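PDB 5H5Z: MHC class I antigen from Ctenopharyngodon idella, which probably presents peptides to T cells, holding them in a groove between two helical walls and pairing with beta-2-microglobulin. Local coordinates for residues 48-57 with 163-174. Sequence-based numbering, arbitrary orientation.
Sequences WIRQNEGADY and WLKKYVAYGKDT
Trp48 and Gly171 bring the two backbones closest, CA to CA 5.1 Å, where helix 148-170 gives way to the short helix 172-175 and the chain at 48-57 links helix 47-50 to the start of helix 55-82. Gly171 lays its CA over one face of the Trp48 indole, 3.6 Å from CG, a CH-pi contact in which the glycine has no side chain to come between backbone and ring. With CG lodged between its backbone N and carbonyl carbon (chi1 59°), Trp48 also crosses Tyr167 and Tyr170 at about a right angle, its CZ3 lying 3.7 Å from Tyr167 CB and its CE3 meeting Tyr170 CB. Asn52 lies flat on the Tyr170 ring: its CB sits over the ring centre and its amide is stacked nearly parallel, 3° between the planes. The almost straight bond from Asn52 ND2 to Trp48 O (2.8 Å) lies in the amide plane and so helps fix the rotation of the amide, while a water ties ND2 to Tyr170 O. At the far end of the same ring, Tyr170 OH donates to Glu53 OE1 at 2.6 Å, reaching the oxygen from above the carboxylate plane. Another water joins OE1 to Lys166 NZ, so this nearby positive charge probably helps keep the carboxylate ionised. Deeper in, Tyr57 and Tyr167 approach from opposite directions and share a hydrogen bond, OH to OH 2.6 Å; Tyr57 CE1 rests 3.7 Å from Trp163 CZ3, and Phe32 of the sheet floor meets Trp48 and Tyr167. Tyr57, Tyr167 and Trp163 are consistent with the A pocket that closes one end of the groove in related class I molecules. The chemistry suggests that Tyr57 probably helps position the Tyr167 hydroxyl, which hydrogen-bonds to the backbone of the bound peptide.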
loop_
_atom_site.group_PDB
_atom_site.type_symbol
_atom_site.label_atom_id
_atom_site.label_comp_id
_atom_site.label_asym_id
_atom_site.label_seq_id
_atom_site.Cartn_x
_atom_site.Cartn_y
_atom_site.Cartn_z
ATOM N N TRP A 48 9.296 -8.507 14.702
ATOM C CA TRP A 48 8.853 -9.885 14.960
ATOM C C TRP A 48 9.562 -10.941 14.109
ATOM O O TRP A 48 9.771 -12.056 14.583
ATOM C CB TRP A 48 7.326 -10.038 14.937
ATOM C CG TRP A 48 6.640 -9.644 13.661
ATOM C CD1 TRP A 48 5.970 -8.474 13.418
ATOM C CD2 TRP A 48 6.518 -10.430 12.470
ATOM N NE1 TRP A 48 5.454 -8.477 12.143
ATOM C CE2 TRP A 48 5.782 -9.663 11.536
ATOM C CE3 TRP A 48 6.981 -11.701 12.088
ATOM C CZ2 TRP A 48 5.482 -10.132 10.250
ATOM C CZ3 TRP A 48 6.684 -12.166 10.810
ATOM C CH2 TRP A 48 5.941 -11.376 9.903
ATOM N N ILE A 49 9.926 -10.607 12.868
ATOM C CA ILE A 49 10.710 -11.538 12.050
ATOM C C ILE A 49 12.177 -11.573 12.498
ATOM O O ILE A 49 12.791 -12.644 12.509
ATOM C CB ILE A 49 10.537 -11.329 10.512
ATOM C CG1 ILE A 49 11.107 -12.518 9.726
ATOM C CG2 ILE A 49 11.145 -10.017 10.023
ATOM C CD1 ILE A 49 10.289 -13.788 9.840
ATOM N N ARG A 50 12.716 -10.415 12.895
ATOM C CA ARG A 50 14.092 -10.311 13.403
ATOM C C ARG A 50 14.311 -11.165 14.648
ATOM O O ARG A 50 15.360 -11.792 14.805
ATOM C CB ARG A 50 14.460 -8.860 13.735
ATOM C CG ARG A 50 14.640 -7.945 12.538
ATOM C CD ARG A 50 15.151 -6.580 12.964
ATOM N NE ARG A 50 15.203 -5.645 11.840
ATOM C CZ ARG A 50 14.270 -4.734 11.563
ATOM N NH1 ARG A 50 13.196 -4.610 12.337
ATOM N NH2 ARG A 50 14.416 -3.936 10.511
ATOM N N GLN A 51 13.317 -11.183 15.529
ATOM C CA GLN A 51 13.435 -11.870 16.813
ATOM C C GLN A 51 13.278 -13.384 16.690
ATOM O O GLN A 51 13.611 -14.129 17.618
ATOM C CB GLN A 51 12.408 -11.315 17.800
ATOM C CG GLN A 51 12.718 -9.905 18.283
ATOM C CD GLN A 51 11.782 -9.431 19.378
ATOM O OE1 GLN A 51 10.578 -9.692 19.346
ATOM N NE2 GLN A 51 12.331 -8.715 20.349
ATOM N N ASN A 52 12.787 -13.837 15.539
ATOM C CA ASN A 52 12.354 -15.223 15.392
ATOM C C ASN A 52 12.999 -16.026 14.267
ATOM O O ASN A 52 12.878 -17.250 14.232
ATOM C CB ASN A 52 10.835 -15.278 15.302
ATOM C CG ASN A 52 10.175 -14.997 16.631
ATOM O OD1 ASN A 52 10.202 -15.836 17.532
ATOM N ND2 ASN A 52 9.589 -13.811 16.767
ATOM N N GLU A 53 13.668 -15.340 13.346
ATOM C CA GLU A 53 14.476 -16.008 12.334
ATOM C C GLU A 53 15.832 -15.326 12.260
ATOM O O GLU A 53 15.984 -14.185 12.708
ATOM C CB GLU A 53 13.786 -15.993 10.962
ATOM C CG GLU A 53 12.464 -16.751 10.888
ATOM C CD GLU A 53 12.606 -18.256 11.050
ATOM O OE1 GLU A 53 11.568 -18.923 11.226
ATOM O OE2 GLU A 53 13.738 -18.779 11.003
ATOM N N GLY A 54 16.815 -16.028 11.707
ATOM C CA GLY A 54 18.174 -15.515 11.650
ATOM C C GLY A 54 18.881 -15.834 10.351
ATOM O O GLY A 54 18.242 -15.981 9.304
ATOM N N ALA A 55 20.203 -15.956 10.436
ATOM C CA ALA A 55 21.066 -16.125 9.268
ATOM C C ALA A 55 20.641 -17.249 8.323
ATOM O O ALA A 55 20.560 -17.029 7.118
ATOM C CB ALA A 55 22.513 -16.303 9.700
ATOM N N ASP A 56 20.364 -18.437 8.866
ATOM C CA ASP A 56 19.950 -19.593 8.053
ATOM C C ASP A 56 18.707 -19.310 7.210
ATOM O O ASP A 56 18.676 -19.616 6.012
ATOM C CB ASP A 56 19.715 -20.831 8.930
ATOM C CG ASP A 56 20.975 -21.666 9.128
ATOM O OD1 ASP A 56 22.097 -21.166 8.883
ATOM O OD2 ASP A 56 20.842 -22.841 9.535
ATOM N N TYR A 57 17.693 -18.727 7.843
ATOM C CA TYR A 57 16.453 -18.344 7.167
ATOM C C TYR A 57 16.711 -17.354 6.030
ATOM O O TYR A 57 16.243 -17.548 4.903
ATOM C CB TYR A 57 15.464 -17.758 8.181
ATOM C CG TYR A 57 14.203 -17.177 7.569
ATOM C CD1 TYR A 57 13.072 -17.970 7.364
ATOM C CD2 TYR A 57 14.135 -15.826 7.211
ATOM C CE1 TYR A 57 11.914 -17.439 6.805
ATOM C CE2 TYR A 57 12.987 -15.286 6.648
ATOM C CZ TYR A 57 11.876 -16.099 6.451
ATOM O OH TYR A 57 10.727 -15.570 5.897
ATOM N N TRP A 163 3.998 -21.511 6.857
ATOM C CA TRP A 163 4.812 -20.355 7.212
ATOM C C TRP A 163 3.973 -19.190 7.726
ATOM O O TRP A 163 4.372 -18.518 8.678
ATOM C CB TRP A 163 5.710 -19.937 6.044
ATOM C CG TRP A 163 6.940 -20.788 5.963
ATOM C CD1 TRP A 163 7.154 -21.842 5.130
ATOM C CD2 TRP A 163 8.112 -20.664 6.771
ATOM N NE1 TRP A 163 8.397 -22.391 5.366
ATOM C CE2 TRP A 163 9.007 -21.683 6.370
ATOM C CE3 TRP A 163 8.498 -19.785 7.795
ATOM C CZ2 TRP A 163 10.267 -21.848 6.954
ATOM C CZ3 TRP A 163 9.754 -19.954 8.379
ATOM C CH2 TRP A 163 10.622 -20.976 7.953
ATOM N N LEU A 164 2.817 -18.951 7.106
ATOM C CA LEU A 164 1.906 -17.929 7.608
ATOM C C LEU A 164 1.588 -18.177 9.087
ATOM O O LEU A 164 1.686 -17.268 9.912
ATOM C CB LEU A 164 0.625 -17.869 6.771
ATOM C CG LEU A 164 -0.478 -16.935 7.286
ATOM C CD1 LEU A 164 0.004 -15.496 7.457
ATOM C CD2 LEU A 164 -1.683 -16.990 6.366
ATOM N N LYS A 165 1.237 -19.415 9.423
ATOM C CA LYS A 165 0.970 -19.776 10.822
ATOM C C LYS A 165 2.144 -19.436 11.761
ATOM O O LYS A 165 1.934 -18.917 12.869
ATOM C CB LYS A 165 0.561 -21.249 10.940
ATOM C CG LYS A 165 -0.825 -21.539 10.374
ATOM C CD LYS A 165 -1.153 -23.024 10.383
ATOM C CE LYS A 165 -2.560 -23.259 9.853
ATOM N NZ LYS A 165 -2.783 -24.677 9.462
ATOM N N LYS A 166 3.368 -19.712 11.312
ATOM C CA LYS A 166 4.569 -19.355 12.071
ATOM C C LYS A 166 4.691 -17.842 12.257
ATOM O O LYS A 166 4.968 -17.378 13.366
ATOM C CB LYS A 166 5.839 -19.910 11.410
ATOM C CG LYS A 166 6.045 -21.411 11.520
ATOM C CD LYS A 166 7.190 -21.834 10.607
ATOM C CE LYS A 166 8.071 -22.883 11.253
ATOM N NZ LYS A 166 8.871 -22.332 12.386
ATOM N N TYR A 167 4.480 -17.082 11.175
ATOM C CA TYR A 167 4.586 -15.621 11.216
ATOM C C TYR A 167 3.546 -14.997 12.136
ATOM O O TYR A 167 3.844 -14.044 12.864
ATOM C CB TYR A 167 4.472 -15.007 9.807
ATOM C CG TYR A 167 5.528 -15.481 8.820
ATOM C CD1 TYR A 167 6.813 -15.843 9.251
ATOM C CD2 TYR A 167 5.248 -15.550 7.455
ATOM C CE1 TYR A 167 7.778 -16.270 8.352
ATOM C CE2 TYR A 167 6.213 -15.987 6.543
ATOM C CZ TYR A 167 7.473 -16.340 7.000
ATOM O OH TYR A 167 8.438 -16.763 6.113
ATOM N N VAL A 168 2.329 -15.541 12.106
ATOM C CA VAL A 168 1.237 -15.043 12.947
ATOM C C VAL A 168 1.596 -15.225 14.425
ATOM O O VAL A 168 1.378 -14.318 15.224
ATOM C CB VAL A 168 -0.127 -15.679 12.585
ATOM C CG1 VAL A 168 -1.212 -15.273 13.578
ATOM C CG2 VAL A 168 -0.543 -15.257 11.181
ATOM N N ALA A 169 2.183 -16.374 14.770
ATOM C CA ALA A 169 2.661 -16.608 16.136
ATOM C C ALA A 169 3.816 -15.676 16.524
ATOM O O ALA A 169 3.818 -15.109 17.621
ATOM C CB ALA A 169 3.048 -18.068 16.334
ATOM N N TYR A 170 4.789 -15.514 15.627
ATOM C CA TYR A 170 5.896 -14.574 15.844
ATOM C C TYR A 170 5.394 -13.158 16.131
ATOM O O TYR A 170 5.870 -12.500 17.056
ATOM C CB TYR A 170 6.813 -14.487 14.619
ATOM C CG TYR A 170 7.566 -15.738 14.222
ATOM C CD1 TYR A 170 7.774 -16.797 15.117
ATOM C CD2 TYR A 170 8.107 -15.842 12.947
ATOM C CE1 TYR A 170 8.484 -17.926 14.733
ATOM C CE2 TYR A 170 8.815 -16.964 12.551
ATOM C CZ TYR A 170 8.999 -18.000 13.443
ATOM O OH TYR A 170 9.706 -19.101 13.031
ATOM N N GLY A 171 4.439 -12.692 15.327
ATOM C CA GLY A 171 3.972 -11.313 15.420
ATOM C C GLY A 171 2.583 -11.142 16.003
ATOM O O GLY A 171 1.936 -10.131 15.756
ATOM N N LYS A 172 2.138 -12.119 16.792
ATOM C CA LYS A 172 0.763 -12.167 17.302
ATOM C C LYS A 172 0.273 -10.848 17.889
ATOM O O LYS A 172 -0.785 -10.341 17.495
ATOM C CB LYS A 172 0.608 -13.290 18.335
ATOM C CG LYS A 172 -0.837 -13.595 18.693
ATOM C CD LYS A 172 -0.923 -14.539 19.878
ATOM C CE LYS A 172 -2.323 -14.583 20.478
ATOM N NZ LYS A 172 -3.329 -15.194 19.562
ATOM N N ASP A 173 1.043 -10.294 18.821
ATOM C CA ASP A 173 0.633 -9.078 19.516
ATOM C C ASP A 173 0.500 -7.884 18.554
ATOM O O ASP A 173 -0.413 -7.068 18.684
ATOM C CB ASP A 173 1.589 -8.775 20.675
ATOM C CG ASP A 173 1.625 -9.890 21.724
ATOM O OD1 ASP A 173 0.553 -10.435 22.100
ATOM O OD2 ASP A 173 2.741 -10.220 22.182
ATOM N N THR A 174 1.390 -7.809 17.569
ATOM C CA THR A 174 1.341 -6.746 16.571
ATOM C C THR A 174 0.205 -6.967 15.575
ATOM O O THR A 174 -0.544 -6.045 15.263
ATOM C CB THR A 174 2.674 -6.633 15.807
ATOM O OG1 THR A 174 3.757 -6.591 16.744
ATOM C CG2 THR A 174 2.696 -5.373 14.945
HETATM O O HOH W 1 8.061 -12.953 19.085
HETATM O O HOH W 2 11.904 -19.582 15.481
HETATM O O HOH W 3 11.697 -21.605 11.719
#